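Local coordinates for protein aminotransferase (Streptomyces pactum, PDB 4ZM4) that belongs to the class-III aminotransferases, a family of pyridoxal-phosphate enzymes, and binds pyridoxal-5'-phosphate, at residues A37-L42 with F413-L418; G49-L52 with G58-I61; V371-G376 with R441-L446. The protein carries 1 engineered substitution. All coordinates share one frame; numbering follows the deposited sequence.

Contact 1 (A37-L42 with F413-L418)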
loop_
_atom_site.group_PDB
_atom_site.type_symbol
_atom_site.label_atom_id
_atom_site.label_comp_id
_atom_site.label_asym_id
_atom_site.label_seq_id
_atom_site.Cartn_x
_atom_site.Cartn_y
_atom_site.Cartn_z
ATOM N N ALA B 37 13.357 7.009 -14.552
ATOM C CA ALA B 37 14.176 5.808 -14.661
ATOM C C ALA B 37 14.272 5.255 -16.087
ATOM O O ALA B 37 14.905 4.224 -16.333
ATOM C CB ALA B 37 13.617 4.740 -13.738
ATOM N N VAL B 38 13.669 5.949 -17.035
ATOM C CA VAL B 38 13.646 5.500 -18.426
ATOM C C VAL B 38 13.812 6.721 -19.350
ATOM O O VAL B 38 12.937 7.022 -20.160
ATOM C CB VAL B 38 12.363 4.733 -18.772
ATOM C CG1 VAL B 38 12.531 3.918 -20.045
ATOM C CG2 VAL B 38 11.950 3.834 -17.631
ATOM N N PRO B 39 14.939 7.437 -19.210
ATOM C CA PRO B 39 15.154 8.619 -20.055
ATOM C C PRO B 39 15.246 8.296 -21.555
ATOM O O PRO B 39 14.978 9.170 -22.377
ATOM C CB PRO B 39 16.473 9.191 -19.531
ATOM C CG PRO B 39 17.164 8.024 -18.888
ATOM C CD PRO B 39 16.085 7.163 -18.324
ATOM N N LEU B 40 15.665 7.076 -21.893
ATOM C CA LEU B 40 15.448 6.537 -23.223
ATOM C C LEU B 40 14.206 5.672 -23.097
ATOM O O LEU B 40 14.225 4.622 -22.460
ATOM C CB LEU B 40 16.637 5.706 -23.711
ATOM C CG LEU B 40 16.465 5.178 -25.152
ATOM C CD1 LEU B 40 16.607 6.315 -26.166
ATOM C CD2 LEU B 40 17.444 4.043 -25.476
ATOM N N PRO B 41 13.103 6.113 -23.673
ATOM C CA PRO B 41 11.827 5.451 -23.383
ATOM C C PRO B 41 11.824 3.959 -23.614
ATOM O O PRO B 41 12.396 3.479 -24.602
ATOM C CB PRO B 41 10.850 6.137 -24.333
ATOM C CG PRO B 41 11.427 7.498 -24.524
ATOM C CD PRO B 41 12.923 7.352 -24.441
ATOM N N LEU B 42 11.140 3.244 -22.710
ATOM C CA LEU B 42 10.929 1.811 -22.782
ATOM C C LEU B 42 9.584 1.540 -22.162
ATOM O O LEU B 42 9.387 1.843 -20.988
ATOM C CB LEU B 42 12.018 1.084 -21.995
ATOM C CG LEU B 42 12.167 -0.431 -22.196
ATOM C CD1 LEU B 42 13.277 -0.932 -21.293
ATOM C CD2 LEU B 42 10.896 -1.223 -21.914
ATOM N N PHE B 413 19.581 -1.398 -16.920
ATOM C CA PHE B 413 19.729 -1.095 -15.514
ATOM C C PHE B 413 19.301 0.369 -15.274
ATOM O O PHE B 413 19.191 1.110 -16.220
ATOM C CB PHE B 413 21.157 -1.387 -15.025
ATOM C CG PHE B 413 22.233 -0.738 -15.832
ATOM C CD1 PHE B 413 22.647 0.537 -15.529
ATOM C CD2 PHE B 413 22.820 -1.386 -16.888
ATOM C CE1 PHE B 413 23.628 1.152 -16.274
ATOM C CE2 PHE B 413 23.814 -0.782 -17.629
ATOM C CZ PHE B 413 24.227 0.491 -17.322
ATOM N N HIS B 414 19.085 0.766 -14.013
ATOM C CA HIS B 414 18.669 2.139 -13.674
ATOM C C HIS B 414 19.819 3.130 -13.987
ATOM O O HIS B 414 20.970 2.842 -13.692
ATOM C CB HIS B 414 18.289 2.235 -12.203
ATOM C CG HIS B 414 17.531 3.474 -11.841
ATOM N ND1 HIS B 414 18.105 4.726 -11.803
ATOM C CD2 HIS B 414 16.249 3.641 -11.446
ATOM C CE1 HIS B 414 17.207 5.618 -11.449
ATOM N NE2 HIS B 414 16.077 4.983 -11.198
ATOM N N PRO B 415 19.501 4.291 -14.575
ATOM C CA PRO B 415 20.534 5.253 -14.970
ATOM C C PRO B 415 21.336 5.896 -13.854
ATOM O O PRO B 415 22.432 6.401 -14.130
ATOM C CB PRO B 415 19.766 6.354 -15.711
ATOM C CG PRO B 415 18.326 6.028 -15.582
ATOM C CD PRO B 415 18.190 4.602 -15.168
ATOM N N ASN B 416 20.795 5.919 -12.643
ATOM C CA ASN B 416 21.486 6.441 -11.503
ATOM C C ASN B 416 22.440 5.364 -10.992
ATOM O O ASN B 416 22.035 4.258 -10.656
ATOM C CB ASN B 416 20.490 6.854 -10.421
ATOM C CG ASN B 416 21.147 7.538 -9.245
ATOM O OD1 ASN B 416 22.349 7.388 -8.991
ATOM N ND2 ASN B 416 20.375 8.304 -8.527
ATOM N N ALA B 417 23.716 5.688 -10.914
ATOM C CA ALA B 417 24.712 4.703 -10.524
ATOM C C ALA B 417 24.491 4.113 -9.121
ATOM O O ALA B 417 24.910 2.994 -8.843
ATOM C CB ALA B 417 26.102 5.330 -10.627
ATOM N N LEU B 418 23.879 4.883 -8.235
ATOM C CA LEU B 418 23.627 4.457 -6.861
ATOM C C LEU B 418 22.435 3.512 -6.715
ATOM O O LEU B 418 22.233 2.947 -5.650
ATOM C CB LEU B 418 23.392 5.673 -5.984
ATOM C CG LEU B 418 24.540 6.692 -5.928
ATOM C CD1 LEU B 418 24.067 7.948 -5.248
ATOM C CD2 LEU B 418 25.738 6.131 -5.209
#
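Ala-37 and Pro-39 lean against His-414 and Pro-415 by van der Waals packing alone; no hydrogen bond crosses between the two loops. The methyl of Ala-37 comes up obliquely to the imidazole, with CB of Ala-37 3.5 Å from NE2 of His-414 and CD2 only slightly farther. The other apolar touch joins two proline rings set at a slant to each other, CD of Pro-39 lying 3.7 Å from CG of Pro-415. Between these, the carbonyl O of Ala-37 rests 3.5 Å from CD of Pro-415, while its hydrogen bond goes to the hydroxyl of Tyr-412. Both loops belong to the class-III aminotransferase fold, where they come together beside the ligand pocket: the His-414 side chain is about 5 Å from a bound P3B. Two hydrogen bonds run within 413-418. The backbone N of Asn-416 donates to ND1 of His-414 at 3.1 Å, almost in the ring plane, which helps hold the rotation of the imidazole, with NE2 on the side of Ala-37. Next, OD1 of Asn-416 accepts from the backbone N of Leu-418 at 3.0 Å, closing an Asx turn; the donor sits above the carbonyl plane, 43° out of it.

Contact 2 (G49-L52 with G58-I61)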
loop_
_atom_site.group_PDB
_atom_site.type_symbol
_atom_site.label_atom_id
_atom_site.label_comp_id
_atom_site.label_asym_id
_atom_site.label_seq_id
_atom_site.Cartn_x
_atom_site.Cartn_y
_atom_site.Cartn_z
ATOM N N GLY B 49 11.197 -14.493 -16.990
ATOM C CA GLY B 49 12.599 -14.809 -16.703
ATOM C C GLY B 49 13.284 -13.505 -16.332
ATOM O O GLY B 49 12.832 -12.819 -15.438
ATOM N N CYS B 50 14.372 -13.170 -17.017
ATOM C CA CYS B 50 15.021 -11.898 -16.858
ATOM C C CYS B 50 14.881 -11.084 -18.121
ATOM O O CYS B 50 15.688 -10.186 -18.362
ATOM C CB CYS B 50 16.495 -12.089 -16.522
ATOM S SG CYS B 50 17.469 -12.921 -17.795
ATOM N N LEU B 51 13.856 -11.373 -18.919
ATOM C CA LEU B 51 13.691 -10.726 -20.214
ATOM C C LEU B 51 12.424 -9.865 -20.268
ATOM O O LEU B 51 11.349 -10.318 -19.889
ATOM C CB LEU B 51 13.617 -11.759 -21.327
ATOM C CG LEU B 51 14.874 -12.579 -21.642
ATOM C CD1 LEU B 51 14.575 -13.547 -22.775
ATOM C CD2 LEU B 51 16.042 -11.685 -22.021
ATOM N N LEU B 52 12.578 -8.626 -20.727
ATOM C CA LEU B 52 11.444 -7.761 -21.035
ATOM C C LEU B 52 11.165 -7.836 -22.523
ATOM O O LEU B 52 12.101 -7.973 -23.325
ATOM C CB LEU B 52 11.761 -6.306 -20.701
ATOM C CG LEU B 52 12.161 -5.979 -19.273
ATOM C CD1 LEU B 52 12.660 -4.546 -19.215
ATOM C CD2 LEU B 52 10.999 -6.188 -18.328
ATOM N N GLY B 58 11.260 -5.535 -29.203
ATOM C CA GLY B 58 12.639 -5.751 -28.759
ATOM C C GLY B 58 12.735 -6.570 -27.478
ATOM O O GLY B 58 11.840 -6.488 -26.628
ATOM N N GLU B 59 13.804 -7.358 -27.342
ATOM C CA GLU B 59 14.092 -8.124 -26.119
ATOM C C GLU B 59 15.191 -7.440 -25.319
ATOM O O GLU B 59 16.239 -7.116 -25.863
ATOM C CB GLU B 59 14.569 -9.543 -26.427
ATOM C CG GLU B 59 13.476 -10.513 -26.845
ATOM C CD GLU B 59 13.957 -11.961 -26.914
ATOM O OE1 GLU B 59 15.107 -12.256 -26.494
ATOM O OE2 GLU B 59 13.171 -12.809 -27.385
ATOM N N ILE B 60 14.943 -7.255 -24.019
ATOM C CA ILE B 60 15.899 -6.623 -23.122
ATOM C C ILE B 60 16.150 -7.479 -21.909
ATOM O O ILE B 60 15.220 -7.854 -21.217
ATOM C CB ILE B 60 15.411 -5.246 -22.635
ATOM C CG1 ILE B 60 15.131 -4.338 -23.826
ATOM C CG2 ILE B 60 16.504 -4.578 -21.814
ATOM C CD1 ILE B 60 13.683 -4.221 -24.286
ATOM N N ILE B 61 17.422 -7.746 -21.637
ATOM C CA ILE B 61 17.833 -8.374 -20.406
ATOM C C ILE B 61 17.763 -7.349 -19.299
ATOM O O ILE B 61 18.397 -6.298 -19.375
ATOM C CB ILE B 61 19.261 -8.927 -20.506
ATOM C CG1 ILE B 61 19.312 -10.081 -21.517
ATOM C CG2 ILE B 61 19.727 -9.451 -19.158
ATOM C CD1 ILE B 61 20.723 -10.405 -21.987
#
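Leu-52 and Ile-60 face each other as a hydrogen-bonded antiparallel pair in the beta hairpin formed by strands 51-54 and 59-62, and the tight part of the contact is built on their backbones. Leu-52 N gives its hydrogen to Ile-60 O at 2.8 Å, nearly straight at 172° and in the carbonyl plane. The return bond, from Ile-60 N to Leu-52 O, is 3.0 Å long, its donor tilted 20° from the plane of the Leu-52 carbonyl. Alpha-carbon hydrogens add weaker support: CA of Leu-51 lies 3.4 Å from Ile-60 O, so this oxygen receives both an N-H and a C-H. The next pair, Leu-51 with Ile-61, is non-hydrogen-bonded and is joined through side chains, the Leu-51 CD2 branch meeting Ile-61 CG1 at 3.7 Å. Beside Ile-61, Cys-50 SG is more distant, 4.4 Å from Ile-61 CG2, and both residues pack on Val-431 of helix 429-444.

Packing thins toward Glu-59. The other branch of Leu-51 passes at a slant beside the carboxylate, CD1 4.0 Å from OE1 of Glu-59, and the extended acid is exposed to solvent. On the face opposite Leu-51 and Ile-61, Leu-52 and Ile-60 meet less closely, their CB atoms 4.3 Å apart, and Leu-52 reaches Leu-95 of the second subunit. The hairpin is thus held by two backbone hydrogen bonds, through which Leu-52 and Ile-60 satisfy each other's N-H and C=O, with apolar side chains on both faces and the charged end of Glu-59 kept at the watery margin.

Contact 3 (V371-G376 with R441-L446)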
loop_
_atom_site.group_PDB
_atom_site.type_symbol
_atom_site.label_atom_id
_atom_site.label_comp_id
_atom_site.label_asym_id
_atom_site.label_seq_id
_atom_site.Cartn_x
_atom_site.Cartn_y
_atom_site.Cartn_z
ATOM N N VAL B 371 26.979 -1.038 -9.340
ATOM C CA VAL B 371 27.994 -0.866 -10.374
ATOM C C VAL B 371 28.000 0.594 -10.804
ATOM O O VAL B 371 27.043 1.067 -11.401
ATOM C CB VAL B 371 27.719 -1.742 -11.628
ATOM C CG1 VAL B 371 28.744 -1.457 -12.723
ATOM C CG2 VAL B 371 27.743 -3.215 -11.276
ATOM N N ALA B 372 29.085 1.296 -10.484
ATOM C CA ALA B 372 29.198 2.706 -10.714
ATOM C C ALA B 372 30.508 3.029 -11.420
ATOM O O ALA B 372 31.573 2.635 -10.987
ATOM C CB ALA B 372 29.108 3.457 -9.382
ATOM N N LEU B 373 30.395 3.804 -12.484
ATOM C CA LEU B 373 31.500 4.277 -13.264
ATOM C C LEU B 373 32.120 5.460 -12.528
ATOM O O LEU B 373 31.415 6.389 -12.130
ATOM C CB LEU B 373 30.952 4.710 -14.622
ATOM C CG LEU B 373 31.797 4.944 -15.852
ATOM C CD1 LEU B 373 32.604 3.730 -16.232
ATOM C CD2 LEU B 373 30.861 5.280 -16.991
ATOM N N LEU B 374 33.438 5.426 -12.330
ATOM C CA LEU B 374 34.130 6.434 -11.532
ATOM C C LEU B 374 34.744 7.567 -12.352
ATOM O O LEU B 374 35.037 7.411 -13.523
ATOM C CB LEU B 374 35.222 5.760 -10.693
ATOM C CG LEU B 374 34.780 4.618 -9.788
ATOM C CD1 LEU B 374 35.933 4.127 -8.943
ATOM C CD2 LEU B 374 33.624 5.038 -8.883
ATOM N N LYS B 375 34.934 8.718 -11.720
ATOM C CA LYS B 375 35.640 9.854 -12.345
ATOM C C LYS B 375 37.094 9.483 -12.611
ATOM O O LYS B 375 37.693 8.707 -11.870
ATOM C CB LYS B 375 35.628 11.071 -11.418
ATOM C CG LYS B 375 34.261 11.674 -11.183
ATOM C CD LYS B 375 34.289 12.576 -9.964
ATOM C CE LYS B 375 33.006 13.376 -9.838
ATOM N NZ LYS B 375 32.964 14.045 -8.508
ATOM N N GLY B 376 37.675 10.040 -13.658
ATOM C CA GLY B 376 39.080 9.790 -13.965
ATOM C C GLY B 376 39.936 10.234 -12.790
ATOM O O GLY B 376 40.977 9.631 -12.513
ATOM N N ARG B 441 30.357 -3.434 -25.605
ATOM C CA ARG B 441 29.945 -2.631 -26.751
ATOM C C ARG B 441 29.518 -1.216 -26.333
ATOM O O ARG B 441 29.883 -0.239 -26.982
ATOM C CB ARG B 441 28.831 -3.354 -27.529
ATOM C CG ARG B 441 29.339 -4.084 -28.772
ATOM C CD ARG B 441 28.678 -5.425 -29.080
ATOM N NE ARG B 441 27.280 -5.481 -28.665
ATOM C CZ ARG B 441 26.690 -6.546 -28.113
ATOM N NH1 ARG B 441 27.363 -7.678 -27.902
ATOM N NH2 ARG B 441 25.407 -6.479 -27.758
ATOM N N SER B 442 28.814 -1.101 -25.210
ATOM C CA SER B 442 28.362 0.195 -24.732
ATOM C C SER B 442 29.530 1.072 -24.268
ATOM O O SER B 442 29.519 2.291 -24.468
ATOM C CB SER B 442 27.339 0.018 -23.601
ATOM O OG SER B 442 26.289 -0.843 -24.018
ATOM N N LEU B 443 30.531 0.476 -23.634
ATOM C CA LEU B 443 31.671 1.269 -23.148
ATOM C C LEU B 443 32.465 1.823 -24.320
ATOM O O LEU B 443 32.972 2.928 -24.253
ATOM C CB LEU B 443 32.589 0.457 -22.215
ATOM C CG LEU B 443 32.084 0.127 -20.819
ATOM C CD1 LEU B 443 32.970 -0.934 -20.186
ATOM C CD2 LEU B 443 31.993 1.357 -19.924
ATOM N N VAL B 444 32.574 1.047 -25.390
ATOM C CA VAL B 444 33.336 1.476 -26.564
ATOM C C VAL B 444 32.674 2.712 -27.193
ATOM O O VAL B 444 33.371 3.573 -27.736
ATOM C CB VAL B 444 33.556 0.305 -27.562
ATOM C CG1 VAL B 444 34.279 0.770 -28.818
ATOM C CG2 VAL B 444 34.363 -0.815 -26.907
ATOM N N GLY B 445 31.348 2.829 -27.064
ATOM C CA GLY B 445 30.611 4.012 -27.536
ATOM C C GLY B 445 30.640 5.226 -26.601
ATOM O O GLY B 445 30.063 6.272 -26.900
ATOM N N LEU B 446 31.288 5.082 -25.453
ATOM C CA LEU B 446 31.271 6.114 -24.414
ATOM C C LEU B 446 32.263 7.224 -24.741
ATOM O O LEU B 446 32.135 8.319 -24.229
ATOM C CB LEU B 446 31.583 5.486 -23.049
ATOM C CG LEU B 446 31.102 6.160 -21.761
ATOM C CD1 LEU B 446 29.590 6.282 -21.705
ATOM C CD2 LEU B 446 31.587 5.393 -20.548
#
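This is a small, purely apolar contact between the end of a strand and the C-terminal end of the chain: Leu-373, last residue of strand 368-373, meets Leu-443 of helix 429-444 and Leu-446. The main touch is between Leu-373 and Leu-446, whose side chains reach toward each other tip to tip, with CD2 of Leu-373 3.6 Å from CD2 of Leu-446. Each leucine has CG anti to its own backbone N (chi1 -164° for Leu-373 and -156° for Leu-446), a setting that carries the two branched ends across the gap between backbones that are themselves well separated. Even the nearest alpha carbons, CA of Leu-373 and CA of Leu-443, are 10.3 Å apart. Leu-443 adds a looser touch from the helix, its CD2 methyl lying 4.4 Å from CD1 of Leu-373, so the two methyls of Leu-373 are divided between the two partners.

Leu-446 is tied back to the helix: its backbone N donates a hydrogen bond to O of Leu-443 at 3.0 Å, and its carbonyl O is hydrogen-bonded by Arg-401. Other helices close around the leucines. Phe-353 of helix 334-355 packs on both Leu-373 and Leu-443, while helix 396-408 supplies Arg-398 to the former and Leu-402 to the latter. At the strand end, the backbone N of Leu-373 is itself tied to that helix by a hydrogen bond to ND1 of His-399. With neither a hydrogen bond nor a charge pair running between the segments, the join rests on methyl packing, buried at Leu-373 and Leu-443 and partly exposed at Leu-446, and the polar backbone atoms named here find partners in helix 396-408 and in Leu-443.

Contact 1 is the bridge between the other two, its centre 15 Å from each of theirs. Toward contact 2 it touches through Leu-42, whose CD1 lies 4.2 Å from CD1 of Leu-52; toward contact 3, CB of Ala-417 meets CB of Ala-372 at 3.8 Å. Contacts 2 and 3 do not touch, their nearest atoms being about 8 Å apart, yet helix 429-444 serves both, packing on the hairpin near its start and on Leu-373 near its end. Along the chain, contact 2 is nested within the loop closed by contact 1, whereas contact 3 alternates with it. His-414 brings contact 1 beside the bound P3B.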